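Local structure of fructokinase (Xylella fastidiosa Temecula1, 3LJS) at residues F165-R170 with K186-A191; D192-S197 with Q225-T230. The protein probably phosphorylates fructose with ATP as a carbohydrate kinase of the PfkB family. All coordinates share one frame; numbering follows the deposited sequence.

Contact 1 of 2, residues F165-R170 with K186-A191. With PO4 (phosphate ion), chain C.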
loop_
_atom_site.group_PDB
_atom_site.type_symbol
_atom_site.label_atom_id
_atom_site.label_comp_id
_atom_site.label_asym_id
_atom_site.label_seq_id
_atom_site.Cartn_x
_atom_site.Cartn_y
_atom_site.Cartn_z
ATOM N N PHE B 165 25.394 -13.739 -1.309
ATOM C CA PHE B 165 24.312 -13.512 -0.362
ATOM C C PHE B 165 24.594 -12.288 0.513
ATOM O O PHE B 165 25.537 -12.279 1.301
ATOM C CB PHE B 165 24.125 -14.777 0.497
ATOM C CG PHE B 165 22.998 -14.693 1.501
ATOM C CD1 PHE B 165 21.773 -14.135 1.158
ATOM C CD2 PHE B 165 23.153 -15.226 2.782
ATOM C CE1 PHE B 165 20.713 -14.108 2.076
ATOM C CE2 PHE B 165 22.102 -15.204 3.705
ATOM C CZ PHE B 165 20.881 -14.646 3.352
ATOM N N ASP B 166 23.790 -11.243 0.341
ATOM C CA ASP B 166 23.924 -10.025 1.140
ATOM C C ASP B 166 22.758 -10.127 2.122
ATOM O O ASP B 166 21.601 -9.971 1.732
ATOM C CB ASP B 166 23.777 -8.782 0.251
ATOM C CG ASP B 166 23.954 -7.478 1.021
ATOM O OD1 ASP B 166 23.841 -6.402 0.394
ATOM O OD2 ASP B 166 24.206 -7.518 2.246
ATOM N N LEU B 167 23.064 -10.406 3.386
ATOM C CA LEU B 167 22.026 -10.585 4.399
ATOM C C LEU B 167 20.923 -9.547 4.273
ATOM O O LEU B 167 19.759 -9.893 4.040
ATOM C CB LEU B 167 22.637 -10.553 5.805
ATOM C CG LEU B 167 21.931 -11.464 6.817
ATOM C CD1 LEU B 167 22.010 -12.902 6.337
ATOM C CD2 LEU B 167 22.575 -11.338 8.188
ATOM N N ASN B 168 21.281 -8.276 4.428
ATOM C CA ASN B 168 20.299 -7.209 4.300
ATOM C C ASN B 168 19.100 -7.515 5.207
ATOM O O ASN B 168 17.942 -7.389 4.802
ATOM C CB ASN B 168 19.855 -7.127 2.841
ATOM C CG ASN B 168 19.380 -5.753 2.457
ATOM O OD1 ASN B 168 18.174 -5.494 2.382
ATOM N ND2 ASN B 168 20.324 -4.850 2.218
ATOM N N PHE B 169 19.398 -7.913 6.439
ATOM C CA PHE B 169 18.376 -8.276 7.414
ATOM C C PHE B 169 17.495 -7.111 7.870
ATOM O O PHE B 169 17.979 -6.118 8.408
ATOM C CB PHE B 169 19.053 -8.936 8.621
ATOM C CG PHE B 169 18.098 -9.558 9.600
ATOM C CD1 PHE B 169 16.959 -10.225 9.162
ATOM C CD2 PHE B 169 18.360 -9.505 10.968
ATOM C CE1 PHE B 169 16.090 -10.832 10.075
ATOM C CE2 PHE B 169 17.500 -10.108 11.890
ATOM C CZ PHE B 169 16.365 -10.772 11.444
ATOM N N ARG B 170 16.191 -7.254 7.648
ATOM C CA ARG B 170 15.215 -6.240 8.032
ATOM C C ARG B 170 14.132 -6.925 8.869
ATOM O O ARG B 170 13.118 -7.388 8.338
ATOM C CB ARG B 170 14.605 -5.609 6.783
ATOM C CG ARG B 170 15.627 -4.927 5.880
ATOM C CD ARG B 170 16.212 -3.684 6.535
ATOM N NE ARG B 170 17.172 -3.005 5.667
ATOM C CZ ARG B 170 18.452 -3.346 5.540
ATOM N NH1 ARG B 170 18.947 -4.364 6.233
ATOM N NH2 ARG B 170 19.240 -2.667 4.714
ATOM N N LYS B 186 20.947 -20.946 7.152
ATOM C CA LYS B 186 20.873 -21.848 6.012
ATOM C C LYS B 186 21.314 -21.130 4.741
ATOM O O LYS B 186 22.072 -21.678 3.935
ATOM C CB LYS B 186 19.456 -22.390 5.829
ATOM C CG LYS B 186 19.352 -23.364 4.669
ATOM C CD LYS B 186 18.090 -24.200 4.742
ATOM C CE LYS B 186 18.062 -25.245 3.632
ATOM N NZ LYS B 186 16.867 -26.131 3.744
ATOM N N GLY B 187 20.835 -19.905 4.559
ATOM C CA GLY B 187 21.220 -19.144 3.386
ATOM C C GLY B 187 22.724 -18.933 3.393
ATOM O O GLY B 187 23.398 -19.090 2.368
ATOM N N LEU B 188 23.249 -18.593 4.567
ATOM C CA LEU B 188 24.678 -18.358 4.743
ATOM C C LEU B 188 25.528 -19.580 4.414
ATOM O O LEU B 188 26.643 -19.445 3.909
ATOM C CB LEU B 188 24.960 -17.912 6.181
ATOM C CG LEU B 188 24.501 -16.489 6.518
ATOM C CD1 LEU B 188 24.539 -16.261 8.032
ATOM C CD2 LEU B 188 25.408 -15.496 5.799
ATOM N N SER B 189 25.008 -20.770 4.697
ATOM C CA SER B 189 25.753 -21.998 4.426
ATOM C C SER B 189 25.778 -22.348 2.939
ATOM O O SER B 189 26.596 -23.151 2.502
ATOM C CB SER B 189 25.140 -23.173 5.192
ATOM O OG SER B 189 23.889 -23.532 4.630
ATOM N N LEU B 190 24.882 -21.741 2.168
ATOM C CA LEU B 190 24.791 -22.023 0.738
ATOM C C LEU B 190 25.490 -21.011 -0.163
ATOM O O LEU B 190 25.516 -21.179 -1.383
ATOM C CB LEU B 190 23.320 -22.105 0.324
ATOM C CG LEU B 190 22.502 -23.260 0.908
ATOM C CD1 LEU B 190 21.022 -23.050 0.595
ATOM C CD2 LEU B 190 23.002 -24.587 0.327
ATOM N N ALA B 191 26.064 -19.973 0.431
ATOM C CA ALA B 191 26.712 -18.927 -0.353
ATOM C C ALA B 191 28.234 -18.984 -0.405
ATOM O O ALA B 191 28.882 -19.347 0.565
ATOM C CB ALA B 191 26.268 -17.553 0.165
HETATM P P PO4 C . 18.581 -1.662 0.830
HETATM O O1 PO4 C . 19.050 -0.265 1.017
HETATM O O2 PO4 C . 19.751 -2.576 0.787
HETATM O O3 PO4 C . 17.696 -2.043 1.962
HETATM O O4 PO4 C . 17.826 -1.764 -0.446
#
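N168 ND2 donates to O2 of a phosphate ion, probably from the crystallisation liquor, over 2.7 Å with an N-H...O angle of 154°. A second oxygen, O3, receives only a weak bond from R170 NH2. N168 OD1 lies 3.8 Å above the plane of the R170 guanidinium, over its centre, while N138 gives the same oxygen a weak hydrogen bond. A bend at chi2 (-68°) folds the arginine back, and its NH1 bonds F169 O at 3.0 Å, from above the carbonyl plane but within that of the guanidinium.

The join to helix 181-189 is apolar. With CG anti to the backbone N (chi1 -178°), the ring of F165 is carried toward the helix, where CE2 comes 3.7 Å from L188 N. L188 crosses the phenylalanine at about a right angle, its CG in the ring plane at the edge and its CD2 3.8 Å from F165 CD2. At the root of the ring, F165 CB meets A191 CB at 3.5 Å; M153 of helix 143-158 touches both residues. Apolar groups thus make the buried contact of strand 162-166 with the end of helix 181-189 and A191 just after it, within a beta-alpha-beta unit, while the polar loop beyond the strand can hold an anion in this crystal. R170 is an ATP-binding residue, so the ion may mark where a phosphate of the nucleotide could lie.

Contact 2 of 2, residues D192-S197 with Q225-T230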
loop_
_atom_site.group_PDB
_atom_site.type_symbol
_atom_site.label_atom_id
_atom_site.label_comp_id
_atom_site.label_asym_id
_atom_site.label_seq_id
_atom_site.Cartn_x
_atom_site.Cartn_y
_atom_site.Cartn_z
ATOM N N ASP B 192 28.785 -18.620 -1.561
ATOM C CA ASP B 192 30.232 -18.576 -1.769
ATOM C C ASP B 192 30.744 -17.232 -1.254
ATOM O O ASP B 192 31.836 -17.140 -0.693
ATOM C CB ASP B 192 30.555 -18.672 -3.262
ATOM C CG ASP B 192 30.091 -19.974 -3.875
ATOM O OD1 ASP B 192 30.752 -21.007 -3.646
ATOM O OD2 ASP B 192 29.061 -19.964 -4.578
ATOM N N VAL B 193 29.944 -16.190 -1.470
ATOM C CA VAL B 193 30.298 -14.833 -1.054
ATOM C C VAL B 193 29.210 -14.294 -0.134
ATOM O O VAL B 193 28.029 -14.322 -0.477
ATOM C CB VAL B 193 30.433 -13.899 -2.277
ATOM C CG1 VAL B 193 30.819 -12.496 -1.830
ATOM C CG2 VAL B 193 31.480 -14.462 -3.240
ATOM N N VAL B 194 29.620 -13.797 1.029
ATOM C CA VAL B 194 28.679 -13.281 2.014
ATOM C C VAL B 194 28.991 -11.856 2.447
ATOM O O VAL B 194 30.153 -11.489 2.633
ATOM C CB VAL B 194 28.671 -14.182 3.270
ATOM C CG1 VAL B 194 27.845 -13.536 4.384
ATOM C CG2 VAL B 194 28.128 -15.564 2.910
ATOM N N LYS B 195 27.942 -11.058 2.602
ATOM C CA LYS B 195 28.089 -9.677 3.037
ATOM C C LYS B 195 27.189 -9.430 4.241
ATOM O O LYS B 195 25.979 -9.656 4.182
ATOM C CB LYS B 195 27.723 -8.711 1.911
ATOM C CG LYS B 195 27.760 -7.244 2.328
ATOM C CD LYS B 195 27.588 -6.332 1.124
ATOM C CE LYS B 195 27.452 -4.871 1.533
ATOM N NZ LYS B 195 26.153 -4.591 2.192
ATOM N N LEU B 196 27.796 -8.968 5.329
ATOM C CA LEU B 196 27.084 -8.688 6.572
ATOM C C LEU B 196 27.439 -7.298 7.084
ATOM O O LEU B 196 28.473 -6.736 6.717
ATOM C CB LEU B 196 27.496 -9.688 7.656
ATOM C CG LEU B 196 27.349 -11.195 7.468
ATOM C CD1 LEU B 196 28.025 -11.907 8.632
ATOM C CD2 LEU B 196 25.878 -11.570 7.394
ATOM N N SER B 197 26.574 -6.746 7.927
ATOM C CA SER B 197 26.834 -5.454 8.547
ATOM C C SER B 197 27.369 -5.835 9.926
ATOM O O SER B 197 27.225 -6.986 10.340
ATOM C CB SER B 197 25.540 -4.650 8.692
ATOM O OG SER B 197 24.634 -5.321 9.550
ATOM N N GLN B 225 33.571 -18.541 0.924
ATOM C CA GLN B 225 35.001 -18.398 0.656
ATOM C C GLN B 225 35.427 -16.950 0.888
ATOM O O GLN B 225 36.604 -16.664 1.101
ATOM C CB GLN B 225 35.316 -18.806 -0.789
ATOM C CG GLN B 225 35.140 -20.294 -1.093
ATOM C CD GLN B 225 36.139 -21.179 -0.354
ATOM O OE1 GLN B 225 37.227 -20.735 0.023
ATOM N NE2 GLN B 225 35.780 -22.443 -0.164
ATOM N N LEU B 226 34.463 -16.036 0.849
ATOM C CA LEU B 226 34.749 -14.616 1.052
ATOM C C LEU B 226 33.655 -13.957 1.879
ATOM O O LEU B 226 32.472 -14.111 1.579
ATOM C CB LEU B 226 34.849 -13.897 -0.294
ATOM C CG LEU B 226 34.999 -12.371 -0.229
ATOM C CD1 LEU B 226 36.366 -11.996 0.338
ATOM C CD2 LEU B 226 34.835 -11.791 -1.630
ATOM N N LEU B 227 34.056 -13.216 2.909
ATOM C CA LEU B 227 33.107 -12.520 3.777
ATOM C C LEU B 227 33.422 -11.032 3.874
ATOM O O LEU B 227 34.563 -10.646 4.115
ATOM C CB LEU B 227 33.133 -13.116 5.193
ATOM C CG LEU B 227 32.479 -12.272 6.303
ATOM C CD1 LEU B 227 30.953 -12.244 6.127
ATOM C CD2 LEU B 227 32.843 -12.858 7.669
ATOM N N LEU B 228 32.401 -10.204 3.680
ATOM C CA LEU B 228 32.556 -8.764 3.792
ATOM C C LEU B 228 31.723 -8.314 4.983
ATOM O O LEU B 228 30.562 -8.700 5.112
ATOM C CB LEU B 228 32.041 -8.060 2.538
ATOM C CG LEU B 228 32.627 -8.524 1.202
ATOM C CD1 LEU B 228 32.077 -7.643 0.101
ATOM C CD2 LEU B 228 34.143 -8.449 1.231
ATOM N N VAL B 229 32.316 -7.520 5.866
ATOM C CA VAL B 229 31.586 -7.003 7.020
ATOM C C VAL B 229 31.625 -5.485 6.931
ATOM O O VAL B 229 32.704 -4.889 6.934
ATOM C CB VAL B 229 32.226 -7.434 8.353
ATOM C CG1 VAL B 229 31.431 -6.848 9.519
ATOM C CG2 VAL B 229 32.269 -8.952 8.449
ATOM N N THR B 230 30.451 -4.866 6.835
ATOM C CA THR B 230 30.359 -3.413 6.739
ATOM C C THR B 230 30.142 -2.762 8.103
ATOM O O THR B 230 29.489 -3.324 8.987
ATOM C CB THR B 230 29.202 -2.977 5.807
ATOM O OG1 THR B 230 27.959 -3.493 6.302
ATOM C CG2 THR B 230 29.432 -3.498 4.396
HETATM O O HOH W 1 26.036 -5.186 4.730
#
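T230 N reaches L196 O over 2.7 Å at the C-terminal end of a parallel ladder. Before it, L196 N bonds L228 O with an N-H...O angle of 173°, and V194 uses its N for L226 O and its O for L228 N. At the other end D192 O accepts twice, from Q225 N at 2.8 Å and, longer, from L226 N at 3.2 Å.

A water joins the side chains of two ATP-binding residues: K195 NZ donates to it over 2.6 Å, and T230 OG1 lies 3.0 Å from it. The lysine runs extended until chi4 (-71°) turns its ammonium group, which A260 O also accepts from. These are neighbouring strands in the central sheet of the ribokinase-like alpha/beta fold, connected through helices 198-207 and 212-220; the first is N-capped by the side chain of S197.

Beside the water, K195 CE packs on T230 CG2 at 3.7 Å, the two side chains crossing nearly at a right angle. On this same face V193 and L226 lie side by side, and helix 281-286 touches both. On the other face L227 CD1 touches both V194 CG1 and L196 CD1, 3.8 and 3.9 Å away.

From strand 162-166 the chain passes through the loop with R170 and helix 181-189, and contact 1 closes this first excursion across 15 residues. Strand 193-197 follows at once, and 27 residues later, mostly helical, contact 2 closes a second loop on strand 226-230. The two loops are in series, neither nested nor crossed. They meet laterally, because strands 162-166 and 193-197 are neighbours in the sheet: F165 shares backbone hydrogen bonds with V193 and K195, while L188 packs on V194 and L167 on L196. Three consecutive parallel strands are thereby tied together, with ATP-binding residues R170 beyond the first, K195 within the second and T230 at the end of the third.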